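Side-chain contacts in piwi domain-containing protein (Vanderwaltozyma polyspora, PDB 5THE), which probably binds RNA as a budding-yeast Argonaute, of which this chain is the C-terminal lobe with its RNase H-like Piwi domain: residues Leu319-Asn322 with Arg323-Tyr327; Ser352-Val355 with Lys356-Lys360. All blocks are in the same frame, centred on the assembly; numbering follows the deposited sequence.

Interactions 1 and 2 follow one another along the RNase H-like Piwi domain, on two helices separated by strand 339-344. Interaction 1 belongs to helix 320-329 and interaction 2 to the opening turns of helix 351-373. Their centres lie about 20 Å apart and their nearest atoms about 7 Å, so the two do not touch. The helices do meet farther along, where Met320 and Leu324 of interaction 1 pack on Val366 and Phe369, respectively. Neither contact reaches the bound nucleic acid, whose nearest atoms are about 19 Å from interaction 1 and about 22 Å from interaction 2. Both are contacts within single helices of the domain, well away from the RNA.

Interaction 1: Leu319-Asn322 with Arg323-Tyr327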
ATOM      1  N   LEU A 319      -0.973  -4.871  17.592  1.00 35.43           N
ATOM      2  CA  LEU A 319      -1.648  -4.259  16.448  1.00 30.42           C
ATOM      3  C   LEU A 319      -2.683  -5.173  15.801  1.00 34.27           C
ATOM      4  O   LEU A 319      -3.387  -4.732  14.883  1.00 32.54           O
ATOM      5  CB  LEU A 319      -0.612  -3.837  15.403  1.00 27.37           C
ATOM      6  CG  LEU A 319       0.521  -2.948  15.915  1.00 28.15           C
ATOM      7  CD1 LEU A 319       1.437  -2.524  14.787  1.00 28.80           C
ATOM      8  CD2 LEU A 319      -0.058  -1.737  16.610  1.00 32.15           C
ATOM      9  N   MET A 320      -2.804  -6.423  16.248  1.00 29.06           N
ATOM     10  CA  MET A 320      -3.762  -7.326  15.632  1.00 29.22           C
ATOM     11  C   MET A 320      -5.196  -7.010  16.023  1.00 25.73           C
ATOM     12  O   MET A 320      -6.106  -7.353  15.268  1.00 28.24           O
ATOM     13  CB  MET A 320      -3.430  -8.775  15.991  1.00 28.64           C
ATOM     14  CG  MET A 320      -2.240  -9.334  15.234  1.00 27.15           C
ATOM     15  SD  MET A 320      -2.571  -9.540  13.457  1.00 27.86           S
ATOM     16  CE  MET A 320      -4.029 -10.599  13.433  1.00 22.74           C
ATOM     17  N   LEU A 321      -5.415  -6.354  17.167  1.00 27.27           N
ATOM     18  CA  LEU A 321      -6.770  -6.204  17.693  1.00 29.27           C
ATOM     19  C   LEU A 321      -7.683  -5.508  16.689  1.00 27.95           C
ATOM     20  O   LEU A 321      -8.793  -5.981  16.404  1.00 34.01           O
ATOM     21  CB  LEU A 321      -6.746  -5.443  19.020  1.00 28.70           C
ATOM     22  CG  LEU A 321      -8.100  -5.074  19.652  1.00 30.56           C
ATOM     23  CD1 LEU A 321      -9.009  -6.295  19.824  1.00 30.57           C
ATOM     24  CD2 LEU A 321      -7.916  -4.362  20.981  1.00 29.29           C
ATOM     25  N   ASN A 322      -7.221  -4.394  16.125  1.00 24.96           N
ATOM     26  CA  ASN A 322      -8.025  -3.684  15.135  1.00 28.73           C
ATOM     27  C   ASN A 322      -8.151  -4.458  13.834  1.00 25.19           C
ATOM     28  O   ASN A 322      -9.186  -4.364  13.167  1.00 26.12           O
ATOM     29  CB  ASN A 322      -7.434  -2.301  14.861  1.00 31.43           C
ATOM     30  CG  ASN A 322      -7.658  -1.358  16.006  1.00 32.67           C
ATOM     31  OD1 ASN A 322      -8.563  -1.568  16.804  1.00 31.27           O
ATOM     32  ND2 ASN A 322      -6.830  -0.322  16.106  1.00 28.52           N
ATOM     33  N   ARG A 323      -7.111  -5.191  13.425  1.00 26.21           N
ATOM     34  CA  ARG A 323      -7.267  -6.040  12.246  1.00 24.46           C
ATOM     35  C   ARG A 323      -8.440  -6.990  12.432  1.00 26.15           C
ATOM     36  O   ARG A 323      -9.250  -7.181  11.518  1.00 24.69           O
ATOM     37  CB  ARG A 323      -5.989  -6.833  11.961  1.00 25.51           C
ATOM     38  CG  ARG A 323      -4.684  -6.059  12.189  1.00 23.56           C
ATOM     39  CD  ARG A 323      -4.341  -5.162  11.015  1.00 21.99           C
ATOM     40  NE  ARG A 323      -5.258  -4.036  10.834  1.00 24.12           N
ATOM     41  CZ  ARG A 323      -5.288  -2.977  11.636  1.00 26.04           C
ATOM     42  NH1 ARG A 323      -4.475  -2.928  12.681  1.00 27.13           N
ATOM     43  NH2 ARG A 323      -6.130  -1.980  11.404  1.00 21.66           N
ATOM     44  N   LEU A 324      -8.560  -7.576  13.628  1.00 21.24           N
ATOM     45  CA  LEU A 324      -9.652  -8.514  13.877  1.00 23.76           C
ATOM     46  C   LEU A 324     -10.991  -7.797  13.964  1.00 24.96           C
ATOM     47  O   LEU A 324     -11.985  -8.262  13.398  1.00 25.13           O
ATOM     48  CB  LEU A 324      -9.389  -9.294  15.162  1.00 26.71           C
ATOM     49  CG  LEU A 324      -8.192 -10.248  15.172  1.00 29.21           C
ATOM     50  CD1 LEU A 324      -8.058 -10.900  16.539  1.00 26.01           C
ATOM     51  CD2 LEU A 324      -8.371 -11.283  14.101  1.00 24.62           C
ATOM     52  N   LYS A 325     -11.034  -6.667  14.676  1.00 21.40           N
ATOM     53  CA  LYS A 325     -12.286  -5.934  14.845  1.00 23.83           C
ATOM     54  C   LYS A 325     -12.858  -5.502  13.506  1.00 19.90           C
ATOM     55  O   LYS A 325     -14.058  -5.647  13.253  1.00 26.06           O
ATOM     56  CB  LYS A 325     -12.067  -4.704  15.731  1.00 24.25           C
ATOM     57  CG  LYS A 325     -12.025  -4.974  17.225  1.00 30.50           C
ATOM     58  CD  LYS A 325     -11.649  -3.682  17.973  1.00 33.89           C
ATOM     59  CE  LYS A 325     -11.963  -3.774  19.446  1.00 40.62           C
ATOM     60  NZ  LYS A 325     -11.668  -2.498  20.173  1.00 37.10           N
ATOM     61  N   ILE A 326     -12.017  -4.934  12.647  1.00 24.81           N
ATOM     62  CA  ILE A 326     -12.495  -4.454  11.361  1.00 31.01           C
ATOM     63  C   ILE A 326     -12.922  -5.624  10.492  1.00 26.62           C
ATOM     64  O   ILE A 326     -13.980  -5.587   9.848  1.00 22.47           O
ATOM     65  CB  ILE A 326     -11.417  -3.599  10.669  1.00 31.73           C
ATOM     66  CG1 ILE A 326     -11.059  -2.403  11.560  1.00 26.07           C
ATOM     67  CG2 ILE A 326     -11.928  -3.132   9.311  1.00 27.43           C
ATOM     68  CD1 ILE A 326      -9.871  -1.582  11.059  1.00 28.35           C
ATOM     69  N   TYR A 327     -12.111  -6.685  10.462  1.00 18.46           N
ATOM     70  CA  TYR A 327     -12.500  -7.867   9.705  1.00 20.67           C
ATOM     71  C   TYR A 327     -13.871  -8.354  10.149  1.00 23.19           C
ATOM     72  O   TYR A 327     -14.738  -8.674   9.322  1.00 22.54           O
ATOM     73  CB  TYR A 327     -11.466  -8.975   9.889  1.00 23.48           C
ATOM     74  CG  TYR A 327     -11.800 -10.252   9.140  1.00 26.77           C
ATOM     75  CD1 TYR A 327     -12.756 -11.151   9.627  1.00 23.66           C
ATOM     76  CD2 TYR A 327     -11.156 -10.558   7.951  1.00 22.54           C
ATOM     77  CE1 TYR A 327     -13.053 -12.324   8.946  1.00 22.99           C
ATOM     78  CE2 TYR A 327     -11.452 -11.720   7.252  1.00 27.59           C
ATOM     79  CZ  TYR A 327     -12.395 -12.598   7.759  1.00 22.66           C
ATOM     80  OH  TYR A 327     -12.670 -13.748   7.067  1.00 24.80           O
TER
HETATM   81  O   HOH W   1      -9.066  -1.521  19.168  1.00 58.32           O
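In helix 320-329 of the RNase H-like Piwi domain, Arg323 folds back on Leu319 and Asn322, so that its guanidinium lies against the preceding turn. Bends at chi2 (-81°) and chi3 (68°) curl the arginine chain, and NH1 makes a weak hydrogen bond of 3.0 Å to Leu319 O, which sits at the edge of the guanidinium near its plane. Asn322 meets the flat group from another direction: its backbone C lies over one face, and its CB is 3.7 Å from NH2 of Arg323. The stronger partner of the arginine is Asp301 of strand 300-305, whose OD2 forms a salt bridge with NH1 and also accepts a hydrogen bond from Asn322 ND2. One carboxylate oxygen thus ties both side chains to strand 300-305.

Along the helix axis, Leu324 N, Lys325 N and Ile326 N bond to the carbonyls of Met320, Leu321 and Asn322, the usual i to i+4 pattern. Side chains follow the same spacing. Met320 CE approaches Leu324 CD2 at 4.4 Å, an apolar pair that faces helix 351-373 through Val366 and Phe369, while Met320 also packs on Leu267 and Leu269 of strand 264-274. On a more exposed side, Leu321 and Lys325 cross at an angle, and Leu321 CD1 comes within 3.9 Å of Lys325 CE. The lysine chain is extended beyond CG, carrying NZ to a water at 3.0 Å; that water also lies beside Asn322 OD1, but the separation is so short that this second link is doubtful. Asn322 O, already taken by Ile326 N, is flanked by the isoleucine itself, for CG1 of Ile326 stands beside its own backbone N (chi1 -59°) and comes within 3.2 Å of Asn322 O.

Interaction 2: Ser352-Val355 with Lys356-Lys360; sequences SQVV and KIEVK
With CG anti to the carbonyl carbon (chi1 -73°) and a bend at chi2 (-53°), Gln353 turns its amide forward along the helix to lie beside Ile357, the two side chains pointing the same way. NE2 of Gln353 rests 3.4 Å from Ile357 CG1, and OE1 faces the chain of Lys356. With an alanine here, Ile357 CG1 would probably lose its flanking NE2 and the Lys356 chain the OE1 beside its CD. Lys356 runs extended until chi4 (63°) swings NZ toward Ser352, and one water joins them, accepting from NZ of Lys356 at 2.7 Å and from Ser352 OG at 3.0 Å.

The backbone widens here into a pi-type turn: Val354 O takes a hydrogen bond of 2.9 Å from Val359 N, five residues on, and a weak one from Glu358 N. Glu358 sends its carboxylate past the Val354 methyls to a salt bridge with Arg343 and a hydrogen bond from Tyr341 OH, both on strand 339-344. Helix 351-373 is the crossover between parallel strands 339-344 and 383-389, a beta-alpha-beta unit, with Val354 and Val359 packed on Cys385 and Val355 on Leu457 and Tyr458 of strand 452-459.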
ATOM      1  N   SER A 352      14.847 -15.771  11.642  1.00 31.68           N
ATOM      2  CA  SER A 352      14.542 -16.637  12.773  1.00 34.75           C
ATOM      3  C   SER A 352      13.792 -15.870  13.857  1.00 34.12           C
ATOM      4  O   SER A 352      12.860 -16.399  14.485  1.00 35.66           O
ATOM      5  CB  SER A 352      15.837 -17.238  13.320  1.00 38.18           C
ATOM      6  OG  SER A 352      15.548 -18.340  14.161  1.00 50.55           O
ATOM      7  N   GLN A 353      14.171 -14.610  14.066  1.00 28.51           N
ATOM      8  CA  GLN A 353      13.508 -13.767  15.051  1.00 32.80           C
ATOM      9  C   GLN A 353      12.122 -13.334  14.585  1.00 29.18           C
ATOM     10  O   GLN A 353      11.209 -13.199  15.403  1.00 30.27           O
ATOM     11  CB  GLN A 353      14.387 -12.554  15.363  1.00 32.22           C
ATOM     12  CG  GLN A 353      15.601 -12.910  16.196  1.00 38.93           C
ATOM     13  CD  GLN A 353      15.209 -13.672  17.457  1.00 50.48           C
ATOM     14  OE1 GLN A 353      15.269 -14.905  17.497  1.00 56.92           O
ATOM     15  NE2 GLN A 353      14.786 -12.942  18.484  1.00 51.11           N
ATOM     16  N   VAL A 354      11.942 -13.115  13.279  1.00 28.94           N
ATOM     17  CA  VAL A 354      10.598 -12.842  12.762  1.00 25.36           C
ATOM     18  C   VAL A 354       9.645 -13.970  13.139  1.00 26.42           C
ATOM     19  O   VAL A 354       8.511 -13.737  13.579  1.00 32.35           O
ATOM     20  CB  VAL A 354      10.625 -12.626  11.236  1.00 25.37           C
ATOM     21  CG1 VAL A 354       9.199 -12.632  10.684  1.00 21.46           C
ATOM     22  CG2 VAL A 354      11.352 -11.312  10.878  1.00 23.15           C
ATOM     23  N   VAL A 355      10.084 -15.215  12.986  1.00 20.01           N
ATOM     24  CA  VAL A 355       9.191 -16.314  13.345  1.00 25.83           C
ATOM     25  C   VAL A 355       9.086 -16.437  14.863  1.00 30.23           C
ATOM     26  O   VAL A 355       7.985 -16.446  15.425  1.00 27.67           O
ATOM     27  CB  VAL A 355       9.652 -17.623  12.688  1.00 28.58           C
ATOM     28  CG1 VAL A 355       8.673 -18.738  13.004  1.00 31.78           C
ATOM     29  CG2 VAL A 355       9.747 -17.439  11.169  1.00 27.67           C
ATOM     30  N   LYS A 356      10.231 -16.484  15.555  1.00 28.90           N
ATOM     31  CA  LYS A 356      10.214 -16.781  16.986  1.00 31.89           C
ATOM     32  C   LYS A 356       9.559 -15.665  17.786  1.00 32.91           C
ATOM     33  O   LYS A 356       9.009 -15.921  18.864  1.00 32.50           O
ATOM     34  CB  LYS A 356      11.636 -17.028  17.504  1.00 33.75           C
ATOM     35  CG  LYS A 356      12.145 -18.440  17.284  1.00 45.85           C
ATOM     36  CD  LYS A 356      13.615 -18.572  17.667  1.00 56.02           C
ATOM     37  CE  LYS A 356      14.046 -20.038  17.774  1.00 62.31           C
ATOM     38  NZ  LYS A 356      13.941 -20.788  16.489  1.00 65.10           N
ATOM     39  N   ILE A 357       9.598 -14.432  17.287  1.00 26.04           N
ATOM     40  CA  ILE A 357       9.059 -13.284  18.001  1.00 27.24           C
ATOM     41  C   ILE A 357       7.756 -12.812  17.387  1.00 29.96           C
ATOM     42  O   ILE A 357       6.734 -12.728  18.072  1.00 29.38           O
ATOM     43  CB  ILE A 357      10.084 -12.131  18.075  1.00 26.11           C
ATOM     44  CG1 ILE A 357      11.394 -12.604  18.710  1.00 32.57           C
ATOM     45  CG2 ILE A 357       9.465 -10.942  18.839  1.00 29.60           C
ATOM     46  CD1 ILE A 357      11.200 -13.171  20.093  1.00 36.13           C
ATOM     47  N   GLU A 358       7.779 -12.452  16.102  1.00 31.00           N
ATOM     48  CA  GLU A 358       6.630 -11.791  15.493  1.00 27.73           C
ATOM     49  C   GLU A 358       5.500 -12.773  15.202  1.00 24.74           C
ATOM     50  O   GLU A 358       4.348 -12.508  15.548  1.00 25.90           O
ATOM     51  CB  GLU A 358       7.056 -11.056  14.217  1.00 26.53           C
ATOM     52  CG  GLU A 358       8.023  -9.912  14.458  1.00 26.71           C
ATOM     53  CD  GLU A 358       8.452  -9.201  13.172  1.00 32.03           C
ATOM     54  OE1 GLU A 358       9.492  -8.504  13.200  1.00 33.94           O
ATOM     55  OE2 GLU A 358       7.753  -9.333  12.134  1.00 25.10           O
ATOM     56  N   VAL A 359       5.795 -13.920  14.580  1.00 25.41           N
ATOM     57  CA  VAL A 359       4.719 -14.884  14.334  1.00 23.88           C
ATOM     58  C   VAL A 359       4.133 -15.371  15.661  1.00 30.98           C
ATOM     59  O   VAL A 359       2.908 -15.429  15.832  1.00 24.99           O
ATOM     60  CB  VAL A 359       5.207 -16.057  13.459  1.00 28.52           C
ATOM     61  CG1 VAL A 359       4.104 -17.113  13.323  1.00 28.98           C
ATOM     62  CG2 VAL A 359       5.634 -15.567  12.087  1.00 29.15           C
ATOM     63  N   LYS A 360       4.999 -15.691  16.631  1.00 26.93           N
ATOM     64  CA  LYS A 360       4.529 -16.051  17.970  1.00 26.50           C
ATOM     65  C   LYS A 360       3.694 -14.936  18.587  1.00 27.24           C
ATOM     66  O   LYS A 360       2.674 -15.198  19.233  1.00 25.26           O
ATOM     67  CB  LYS A 360       5.715 -16.374  18.883  1.00 27.11           C
ATOM     68  CG  LYS A 360       5.313 -16.678  20.337  1.00 27.59           C
ATOM     69  CD  LYS A 360       6.538 -16.896  21.235  1.00 38.56           C
ATOM     70  CE  LYS A 360       6.150 -16.795  22.708  1.00 48.78           C
ATOM     71  NZ  LYS A 360       7.145 -17.400  23.624  1.00 53.43           N
TER
HETATM   72  O   HOH W   2      12.858 -19.614  14.272  1.00 33.61           O